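Local coordinates for protein ribonuclease H (Uncultured organism, PDB 4IBN) that probably cleaves the RNA strand of RNA-DNA hybrids endonucleolytically, leaving 5'-phosphomonoester ends, with magnesium as cofactor, at residues N68-I82 with N125-H139. Residues are numbered along the deposited sequence; the frame is centred on the assembly and turned at random.
Sequences NRMALRSVIEAFRAI and NLALWQEAVQAVNGH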
ATOM      1  N   ASN A  68       2.695  12.141   0.210  1.00 19.63           N
ATOM      2  CA  ASN A  68       1.312  11.809   0.474  1.00 19.09           C
ATOM      3  C   ASN A  68       0.608  11.274  -0.742  1.00 19.59           C
ATOM      4  O   ASN A  68      -0.187  10.405  -0.631  1.00 18.58           O
ATOM      5  CB  ASN A  68       0.540  12.976   1.040  1.00 19.68           C
ATOM      6  CG  ASN A  68       0.889  13.284   2.485  1.00 23.77           C
ATOM      7  OD1 ASN A  68       1.592  12.582   3.113  1.00 27.23           O
ATOM      8  ND2 ASN A  68       0.358  14.346   2.982  1.00 29.17           N
ATOM      9  N   ARG A  69       0.874  11.858  -1.889  1.00 15.90           N
ATOM     10  CA  ARG A  69       0.240  11.351  -3.072  1.00 17.67           C
ATOM     11  C   ARG A  69       0.700   9.913  -3.358  1.00 18.02           C
ATOM     12  O   ARG A  69      -0.070   9.057  -3.637  1.00 18.27           O
ATOM     13  CB  ARG A  69       0.595  12.208  -4.290  1.00 19.77           C
ATOM     14  CG  ARG A  69      -0.299  13.375  -4.615  1.00 24.35           C
ATOM     15  CD  ARG A  69      -0.053  13.932  -6.099  1.00 24.61           C
ATOM     16  NE  ARG A  69      -0.249  12.955  -7.156  1.00 27.22           N
ATOM     17  CZ  ARG A  69      -1.416  12.639  -7.669  1.00 28.31           C
ATOM     18  NH1 ARG A  69      -2.476  13.233  -7.219  1.00 31.01           N
ATOM     19  NH2 ARG A  69      -1.529  11.733  -8.593  1.00 26.72           N
ATOM     20  N   MET A  70       1.992   9.693  -3.295  1.00 15.58           N
ATOM     21  CA  MET A  70       2.523   8.381  -3.565  1.00 17.24           C
ATOM     22  C   MET A  70       2.053   7.300  -2.545  1.00 17.84           C
ATOM     23  O   MET A  70       1.866   6.168  -2.875  1.00 17.96           O
ATOM     24  CB  MET A  70       4.049   8.416  -3.779  1.00 17.25           C
ATOM     25  CG  MET A  70       4.474   9.267  -4.927  1.00 19.69           C
ATOM     26  SD  MET A  70       3.515   9.009  -6.470  1.00 22.42           S
ATOM     27  CE  MET A  70       4.017   7.422  -6.927  1.00 24.45           C
ATOM     28  N   ALA A  71       1.902   7.704  -1.310  1.00 16.21           N
ATOM     29  CA  ALA A  71       1.396   6.799  -0.328  1.00 16.32           C
ATOM     30  C   ALA A  71      -0.016   6.369  -0.732  1.00 15.80           C
ATOM     31  O   ALA A  71      -0.328   5.239  -0.667  1.00 18.23           O
ATOM     32  CB  ALA A  71       1.397   7.431   1.004  1.00 15.82           C
ATOM     33  N   LEU A  72      -0.820   7.319  -1.167  1.00 16.51           N
ATOM     34  CA  LEU A  72      -2.158   6.981  -1.629  1.00 16.91           C
ATOM     35  C   LEU A  72      -2.149   6.076  -2.869  1.00 18.76           C
ATOM     36  O   LEU A  72      -2.906   5.174  -2.963  1.00 18.75           O
ATOM     37  CB  LEU A  72      -3.047   8.217  -1.779  1.00 16.84           C
ATOM     38  CG  LEU A  72      -3.558   8.815  -0.498  1.00 18.30           C
ATOM     39  CD1 LEU A  72      -3.977  10.250  -0.689  1.00 16.08           C
ATOM     40  CD2 LEU A  72      -4.661   7.988   0.001  1.00 17.95           C
ATOM     41  N   ARG A  73      -1.242   6.327  -3.791  1.00 16.38           N
ATOM     42  CA  ARG A  73      -1.118   5.469  -4.948  1.00 18.20           C
ATOM     43  C   ARG A  73      -0.718   4.055  -4.586  1.00 15.87           C
ATOM     44  O   ARG A  73      -1.096   3.136  -5.253  1.00 18.54           O
ATOM     45  CB  ARG A  73      -0.197   6.058  -6.002  1.00 18.31           C
ATOM     46  CG  ARG A  73      -0.637   7.429  -6.366  1.00 25.44           C
ATOM     47  CD  ARG A  73      -0.546   7.790  -7.806  1.00 27.16           C
ATOM     48  NE  ARG A  73      -0.853   6.711  -8.715  1.00 26.33           N
ATOM     49  CZ  ARG A  73      -0.309   6.642  -9.904  1.00 35.69           C
ATOM     50  NH1 ARG A  73       0.506   7.590 -10.271  1.00 34.66           N
ATOM     51  NH2 ARG A  73      -0.574   5.663 -10.739  1.00 35.53           N
ATOM     52  N   SER A  74       0.057   3.909  -3.521  1.00 16.84           N
ATOM     53  CA  SER A  74       0.442   2.587  -3.104  1.00 17.74           C
ATOM     54  C   SER A  74      -0.791   1.796  -2.737  1.00 17.01           C
ATOM     55  O   SER A  74      -0.884   0.648  -3.015  1.00 19.04           O
ATOM     56  CB  SER A  74       1.485   2.610  -1.971  1.00 18.78           C
ATOM     57  OG  SER A  74       0.967   2.818  -0.693  1.00 20.25           O
ATOM     58  N   VAL A  75      -1.718   2.438  -2.077  1.00 17.44           N
ATOM     59  CA  VAL A  75      -2.966   1.762  -1.785  1.00 16.66           C
ATOM     60  C   VAL A  75      -3.777   1.475  -3.033  1.00 19.11           C
ATOM     61  O   VAL A  75      -4.216   0.398  -3.253  1.00 18.17           O
ATOM     62  CB  VAL A  75      -3.844   2.614  -0.894  1.00 16.13           C
ATOM     63  CG1 VAL A  75      -5.193   1.930  -0.638  1.00 19.48           C
ATOM     64  CG2 VAL A  75      -3.184   2.855   0.376  1.00 16.91           C
ATOM     65  N   ILE A  76      -3.965   2.484  -3.851  1.00 16.67           N
ATOM     66  CA  ILE A  76      -4.778   2.295  -5.007  1.00 16.48           C
ATOM     67  C   ILE A  76      -4.247   1.244  -5.931  1.00 19.96           C
ATOM     68  O   ILE A  76      -4.947   0.403  -6.369  1.00 19.87           O
ATOM     69  CB  ILE A  76      -4.871   3.580  -5.795  1.00 18.28           C
ATOM     70  CG1 ILE A  76      -5.562   4.644  -4.994  1.00 18.25           C
ATOM     71  CG2 ILE A  76      -5.573   3.382  -7.089  1.00 21.01           C
ATOM     72  CD1 ILE A  76      -5.353   6.054  -5.538  1.00 19.89           C
ATOM     73  N   GLU A  77      -2.975   1.309  -6.216  1.00 18.06           N
ATOM     74  CA  GLU A  77      -2.402   0.330  -7.092  1.00 21.02           C
ATOM     75  C   GLU A  77      -2.488  -1.076  -6.533  1.00 20.26           C
ATOM     76  O   GLU A  77      -2.683  -2.003  -7.264  1.00 21.43           O
ATOM     77  CB  GLU A  77      -0.971   0.661  -7.478  1.00 22.14           C
ATOM     78  CG  GLU A  77      -0.857   1.881  -8.265  1.00 24.11           C
ATOM     79  CD  GLU A  77      -1.617   1.849  -9.567  1.00 31.16           C
ATOM     80  OE1 GLU A  77      -1.601   0.851 -10.223  1.00 32.70           O
ATOM     81  OE2 GLU A  77      -2.206   2.857  -9.937  1.00 36.31           O
ATOM     82  N   ALA A  78      -2.300  -1.218  -5.247  1.00 18.25           N
ATOM     83  CA  ALA A  78      -2.352  -2.527  -4.641  1.00 19.33           C
ATOM     84  C   ALA A  78      -3.704  -3.169  -4.737  1.00 18.59           C
ATOM     85  O   ALA A  78      -3.829  -4.266  -5.121  1.00 20.33           O
ATOM     86  CB  ALA A  78      -1.986  -2.429  -3.173  1.00 21.60           C
ATOM     87  N   PHE A  79      -4.696  -2.437  -4.330  1.00 18.42           N
ATOM     88  CA  PHE A  79      -6.040  -2.923  -4.352  1.00 18.09           C
ATOM     89  C   PHE A  79      -6.622  -3.084  -5.743  1.00 22.55           C
ATOM     90  O   PHE A  79      -7.499  -3.881  -5.954  1.00 22.74           O
ATOM     91  CB  PHE A  79      -6.923  -2.127  -3.414  1.00 18.66           C
ATOM     92  CG  PHE A  79      -6.693  -2.452  -1.986  1.00 18.56           C
ATOM     93  CD1 PHE A  79      -7.324  -3.487  -1.406  1.00 18.29           C
ATOM     94  CD2 PHE A  79      -5.809  -1.755  -1.248  1.00 19.10           C
ATOM     95  CE1 PHE A  79      -7.091  -3.778  -0.152  1.00 19.09           C
ATOM     96  CE2 PHE A  79      -5.567  -2.066   0.008  1.00 17.83           C
ATOM     97  CZ  PHE A  79      -6.199  -3.077   0.558  1.00 19.49           C
ATOM     98  N   ARG A  80      -6.212  -2.249  -6.662  1.00 21.29           N
ATOM     99  CA  ARG A  80      -6.624  -2.446  -8.029  1.00 25.00           C
ATOM    100  C   ARG A  80      -6.071  -3.741  -8.635  1.00 26.55           C
ATOM    101  O   ARG A  80      -6.750  -4.448  -9.292  1.00 27.11           O
ATOM    102  CB  ARG A  80      -6.253  -1.248  -8.906  1.00 25.02           C
ATOM    103  CG  ARG A  80      -7.240  -0.131  -8.828  1.00 27.72           C
ATOM    104  CD  ARG A  80      -6.820   1.091  -9.629  1.00 26.76           C
ATOM    105  NE  ARG A  80      -7.682   2.212  -9.357  1.00 29.72           N
ATOM    106  CZ  ARG A  80      -7.451   3.430  -9.769  1.00 30.08           C
ATOM    107  NH1 ARG A  80      -6.378   3.672 -10.458  1.00 29.53           N
ATOM    108  NH2 ARG A  80      -8.292   4.386  -9.460  1.00 33.88           N
ATOM    109  N   ALA A  81      -4.819  -4.028  -8.387  1.00 24.57           N
ATOM    110  CA  ALA A  81      -4.254  -5.231  -8.911  1.00 26.64           C
ATOM    111  C   ALA A  81      -4.922  -6.475  -8.370  1.00 28.74           C
ATOM    112  O   ALA A  81      -5.260  -7.355  -9.104  1.00 26.52           O
ATOM    113  CB  ALA A  81      -2.879  -5.278  -8.629  1.00 28.20           C
ATOM    114  N   ILE A  82      -5.112  -6.546  -7.082  1.00 26.19           N
ATOM    115  CA  ILE A  82      -5.766  -7.732  -6.548  1.00 26.26           C
ATOM    116  C   ILE A  82      -7.238  -7.826  -6.869  1.00 28.73           C
ATOM    117  O   ILE A  82      -7.804  -8.874  -6.844  1.00 27.43           O
ATOM    118  CB  ILE A  82      -5.502  -7.975  -5.074  1.00 26.99           C
ATOM    119  CG1 ILE A  82      -6.286  -7.021  -4.260  1.00 26.76           C
ATOM    120  CG2 ILE A  82      -4.037  -7.877  -4.770  1.00 25.20           C
ATOM    121  CD1 ILE A  82      -6.193  -7.278  -2.856  1.00 34.60           C
ATOM    122  N   ASN A 125      -5.499  16.115  -0.698  1.00 22.22           N
ATOM    123  CA  ASN A 125      -5.550  15.005  -1.628  1.00 23.23           C
ATOM    124  C   ASN A 125      -6.920  14.292  -1.648  1.00 21.86           C
ATOM    125  O   ASN A 125      -6.980  13.128  -1.845  1.00 20.94           O
ATOM    126  CB  ASN A 125      -4.503  13.958  -1.294  1.00 21.61           C
ATOM    127  CG  ASN A 125      -3.137  14.524  -1.071  1.00 31.19           C
ATOM    128  OD1 ASN A 125      -2.613  14.433   0.002  1.00 38.84           O
ATOM    129  ND2 ASN A 125      -2.566  15.067  -2.074  1.00 26.72           N
ATOM    130  N   LEU A 126      -7.996  15.034  -1.504  1.00 23.58           N
ATOM    131  CA  LEU A 126      -9.290  14.431  -1.352  1.00 21.42           C
ATOM    132  C   LEU A 126      -9.699  13.555  -2.533  1.00 19.25           C
ATOM    133  O   LEU A 126     -10.340  12.570  -2.328  1.00 23.47           O
ATOM    134  CB  LEU A 126     -10.387  15.462  -1.066  1.00 21.72           C
ATOM    135  CG  LEU A 126     -10.336  16.183   0.270  1.00 24.85           C
ATOM    136  CD1 LEU A 126     -11.489  17.124   0.448  1.00 29.54           C
ATOM    137  CD2 LEU A 126     -10.165  15.297   1.467  1.00 27.64           C
ATOM    138  N   ALA A 127      -9.380  13.948  -3.750  1.00 19.26           N
ATOM    139  CA  ALA A 127      -9.751  13.128  -4.883  1.00 18.97           C
ATOM    140  C   ALA A 127      -9.080  11.764  -4.846  1.00 19.54           C
ATOM    141  O   ALA A 127      -9.689  10.788  -5.130  1.00 19.93           O
ATOM    142  CB  ALA A 127      -9.450  13.816  -6.162  1.00 22.16           C
ATOM    143  N   LEU A 128      -7.806  11.752  -4.512  1.00 17.53           N
ATOM    144  CA  LEU A 128      -7.091  10.515  -4.372  1.00 19.33           C
ATOM    145  C   LEU A 128      -7.595   9.660  -3.232  1.00 17.50           C
ATOM    146  O   LEU A 128      -7.644   8.507  -3.351  1.00 20.05           O
ATOM    147  CB  LEU A 128      -5.599  10.730  -4.239  1.00 20.39           C
ATOM    148  CG  LEU A 128      -4.662  10.712  -5.416  1.00 30.99           C
ATOM    149  CD1 LEU A 128      -3.289  10.590  -4.857  1.00 25.52           C
ATOM    150  CD2 LEU A 128      -4.887   9.618  -6.346  1.00 22.24           C
ATOM    151  N   TRP A 129      -7.962  10.264  -2.134  1.00 18.99           N
ATOM    152  CA  TRP A 129      -8.511   9.515  -1.036  1.00 18.69           C
ATOM    153  C   TRP A 129      -9.781   8.817  -1.484  1.00 19.27           C
ATOM    154  O   TRP A 129     -10.002   7.710  -1.157  1.00 19.52           O
ATOM    155  CB  TRP A 129      -8.826  10.409   0.150  1.00 19.35           C
ATOM    156  CG  TRP A 129      -7.692  10.603   1.060  1.00 18.97           C
ATOM    157  CD1 TRP A 129      -6.981  11.737   1.242  1.00 18.11           C
ATOM    158  CD2 TRP A 129      -7.133   9.644   1.932  1.00 17.16           C
ATOM    159  NE1 TRP A 129      -6.030  11.550   2.170  1.00 17.60           N
ATOM    160  CE2 TRP A 129      -6.091  10.266   2.610  1.00 16.31           C
ATOM    161  CE3 TRP A 129      -7.439   8.334   2.244  1.00 19.53           C
ATOM    162  CZ2 TRP A 129      -5.337   9.611   3.537  1.00 18.58           C
ATOM    163  CZ3 TRP A 129      -6.671   7.697   3.153  1.00 18.34           C
ATOM    164  CH2 TRP A 129      -5.643   8.332   3.795  1.00 19.80           C
ATOM    165  N   GLN A 130     -10.594   9.505  -2.256  1.00 17.78           N
ATOM    166  CA  GLN A 130     -11.795   8.887  -2.765  1.00 19.12           C
ATOM    167  C   GLN A 130     -11.514   7.696  -3.667  1.00 19.70           C
ATOM    168  O   GLN A 130     -12.172   6.731  -3.587  1.00 19.76           O
ATOM    169  CB  GLN A 130     -12.708   9.899  -3.479  1.00 20.45           C
ATOM    170  CG  GLN A 130     -13.301  10.924  -2.588  1.00 21.87           C
ATOM    171  CD  GLN A 130     -14.220  11.899  -3.330  1.00 27.35           C
ATOM    172  OE1 GLN A 130     -14.084  12.100  -4.479  1.00 28.60           O
ATOM    173  NE2 GLN A 130     -15.125  12.472  -2.645  1.00 30.98           N
ATOM    174  N   GLU A 131     -10.523   7.821  -4.519  1.00 18.82           N
ATOM    175  CA  GLU A 131     -10.084   6.722  -5.328  1.00 18.80           C
ATOM    176  C   GLU A 131      -9.531   5.556  -4.492  1.00 19.58           C
ATOM    177  O   GLU A 131      -9.742   4.431  -4.795  1.00 19.15           O
ATOM    178  CB  GLU A 131      -9.016   7.177  -6.330  1.00 21.91           C
ATOM    179  CG  GLU A 131      -9.495   8.084  -7.367  1.00 29.10           C
ATOM    180  CD  GLU A 131      -8.504   8.282  -8.520  1.00 40.23           C
ATOM    181  OE1 GLU A 131      -7.676   7.410  -8.763  1.00 42.10           O
ATOM    182  OE2 GLU A 131      -8.625   9.287  -9.196  1.00 46.41           O
ATOM    183  N   ALA A 132      -8.800   5.869  -3.464  1.00 17.38           N
ATOM    184  CA  ALA A 132      -8.312   4.829  -2.623  1.00 17.37           C
ATOM    185  C   ALA A 132      -9.401   4.091  -1.908  1.00 17.56           C
ATOM    186  O   ALA A 132      -9.318   2.927  -1.742  1.00 18.41           O
ATOM    187  CB  ALA A 132      -7.360   5.363  -1.653  1.00 19.57           C
ATOM    188  N   VAL A 133     -10.388   4.820  -1.426  1.00 17.77           N
ATOM    189  CA  VAL A 133     -11.487   4.209  -0.710  1.00 18.26           C
ATOM    190  C   VAL A 133     -12.253   3.281  -1.639  1.00 18.39           C
ATOM    191  O   VAL A 133     -12.633   2.233  -1.289  1.00 18.43           O
ATOM    192  CB  VAL A 133     -12.434   5.236  -0.118  1.00 18.14           C
ATOM    193  CG1 VAL A 133     -13.723   4.611   0.290  1.00 22.17           C
ATOM    194  CG2 VAL A 133     -11.799   5.965   1.016  1.00 19.79           C
ATOM    195  N   GLN A 134     -12.458   3.721  -2.839  1.00 16.56           N
ATOM    196  CA  GLN A 134     -13.105   2.881  -3.811  1.00 19.76           C
ATOM    197  C   GLN A 134     -12.323   1.633  -4.171  1.00 20.35           C
ATOM    198  O   GLN A 134     -12.871   0.635  -4.414  1.00 20.80           O
ATOM    199  CB  GLN A 134     -13.376   3.697  -5.056  1.00 20.00           C
ATOM    200  CG  GLN A 134     -14.196   3.047  -6.098  1.00 28.59           C
ATOM    201  CD  GLN A 134     -14.785   4.087  -7.027  1.00 33.80           C
ATOM    202  OE1 GLN A 134     -14.067   4.747  -7.750  1.00 39.67           O
ATOM    203  NE2 GLN A 134     -16.064   4.283  -6.949  1.00 33.59           N
ATOM    204  N   ALA A 135     -11.017   1.772  -4.268  1.00 19.48           N
ATOM    205  CA  ALA A 135     -10.149   0.670  -4.593  1.00 17.96           C
ATOM    206  C   ALA A 135     -10.223  -0.433  -3.538  1.00 18.42           C
ATOM    207  O   ALA A 135     -10.277  -1.584  -3.846  1.00 19.38           O
ATOM    208  CB  ALA A 135      -8.714   1.165  -4.740  1.00 18.84           C
ATOM    209  N   VAL A 136     -10.225  -0.029  -2.298  1.00 18.57           N
ATOM    210  CA  VAL A 136     -10.385  -0.921  -1.190  1.00 17.77           C
ATOM    211  C   VAL A 136     -11.741  -1.597  -1.271  1.00 19.94           C
ATOM    212  O   VAL A 136     -11.877  -2.707  -0.964  1.00 19.02           O
ATOM    213  CB  VAL A 136     -10.259  -0.172   0.111  1.00 17.39           C
ATOM    214  CG1 VAL A 136     -10.731  -0.971   1.233  1.00 21.34           C
ATOM    215  CG2 VAL A 136      -8.867   0.239   0.321  1.00 17.86           C
ATOM    216  N   ASN A 137     -12.748  -0.873  -1.693  1.00 21.79           N
ATOM    217  CA  ASN A 137     -14.012  -1.486  -2.001  1.00 23.30           C
ATOM    218  C   ASN A 137     -14.620  -2.355  -0.904  1.00 21.33           C
ATOM    219  O   ASN A 137     -14.812  -1.945   0.159  1.00 22.25           O
ATOM    220  CB  ASN A 137     -13.926  -2.252  -3.295  1.00 26.96           C
ATOM    221  CG  ASN A 137     -13.586  -3.617  -3.088  1.00 44.41           C
ATOM    222  OD1 ASN A 137     -14.385  -4.527  -3.321  1.00 56.92           O
ATOM    223  ND2 ASN A 137     -12.487  -3.796  -2.388  1.00 54.91           N
ATOM    224  N   GLY A 138     -14.848  -3.573  -1.360  1.00 19.94           N
ATOM    225  CA  GLY A 138     -15.375  -4.670  -0.599  1.00 19.69           C
ATOM    226  C   GLY A 138     -14.339  -5.600   0.002  1.00 18.52           C
ATOM    227  O   GLY A 138     -14.681  -6.566   0.542  1.00 21.47           O
ATOM    228  N   HIS A 139     -13.065  -5.300  -0.182  1.00 18.55           N
ATOM    229  CA  HIS A 139     -12.034  -6.089   0.404  1.00 16.56           C
ATOM    230  C   HIS A 139     -12.020  -5.806   1.877  1.00 15.47           C
ATOM    231  O   HIS A 139     -12.309  -4.738   2.273  1.00 20.05           O
ATOM    232  CB  HIS A 139     -10.678  -5.748  -0.188  1.00 16.17           C
ATOM    233  CG  HIS A 139     -10.626  -5.877  -1.667  1.00 17.40           C
ATOM    234  ND1 HIS A 139     -10.694  -7.083  -2.309  1.00 19.52           N
ATOM    235  CD2 HIS A 139     -10.519  -4.952  -2.636  1.00 15.94           C
ATOM    236  CE1 HIS A 139     -10.647  -6.889  -3.608  1.00 21.43           C
ATOM    237  NE2 HIS A 139     -10.535  -5.607  -3.832  1.00 17.34           N
TER
HETATM  238  O   HOH W   1      -3.089  14.981  -4.763  1.00 32.12           O
HETATM  239  O   HOH W   2     -10.400  -3.728  -6.022  1.00 25.65           O
HETATM  240  O   HOH W   3     -10.139   3.278  -7.539  1.00 30.28           O
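Leu72 sets its CD2 methyl over one face of the Trp129 indole, 3.5 Å from the centroid of the six-membered ring and 10° off its normal, a CH-pi contact; CD1 of the same leucine reaches the five-membered ring and CB of Asn125. With NE1 of Trp129 hydrogen-bonded to the Tyr99 hydroxyl, an alanine in place of this tryptophan would probably leave the Leu72 methyls without their platform and that hydroxyl without its donor. Leu128 answers from helix 126-136 as a knob among Arg69, Leu72, Arg73 and Ile76, its CD1 lying 3.6 Å from NH1 over one face of the Arg69 guanidinium, whose NH2 forms a salt bridge with Glu62. From the middle toward the C-terminal ends, Ala132 and Ala135 let the backbones come close: Ile76 CG1 sits 3.6 Å from Ala132 CA, and Phe79 CB packs on Ala135. CG2 of Val136 stands over the Phe79 ring, 4.0 Å from its centroid, a second CH-pi contact. At the solvent-facing margin Arg80 stretches out to Glu131, NH2 to OE1 3.2 Å, in a salt bridge whose hydrogen bond is bent (136° at the hydrogen), the donor coming from above the carboxylate plane. One water ties Phe79 O, Ala135 O and His139 NE2 together. The segment axes approach to 8.4 Å and cross at 28°, pairing two helices on one face of the RNase H fold's mixed sheet.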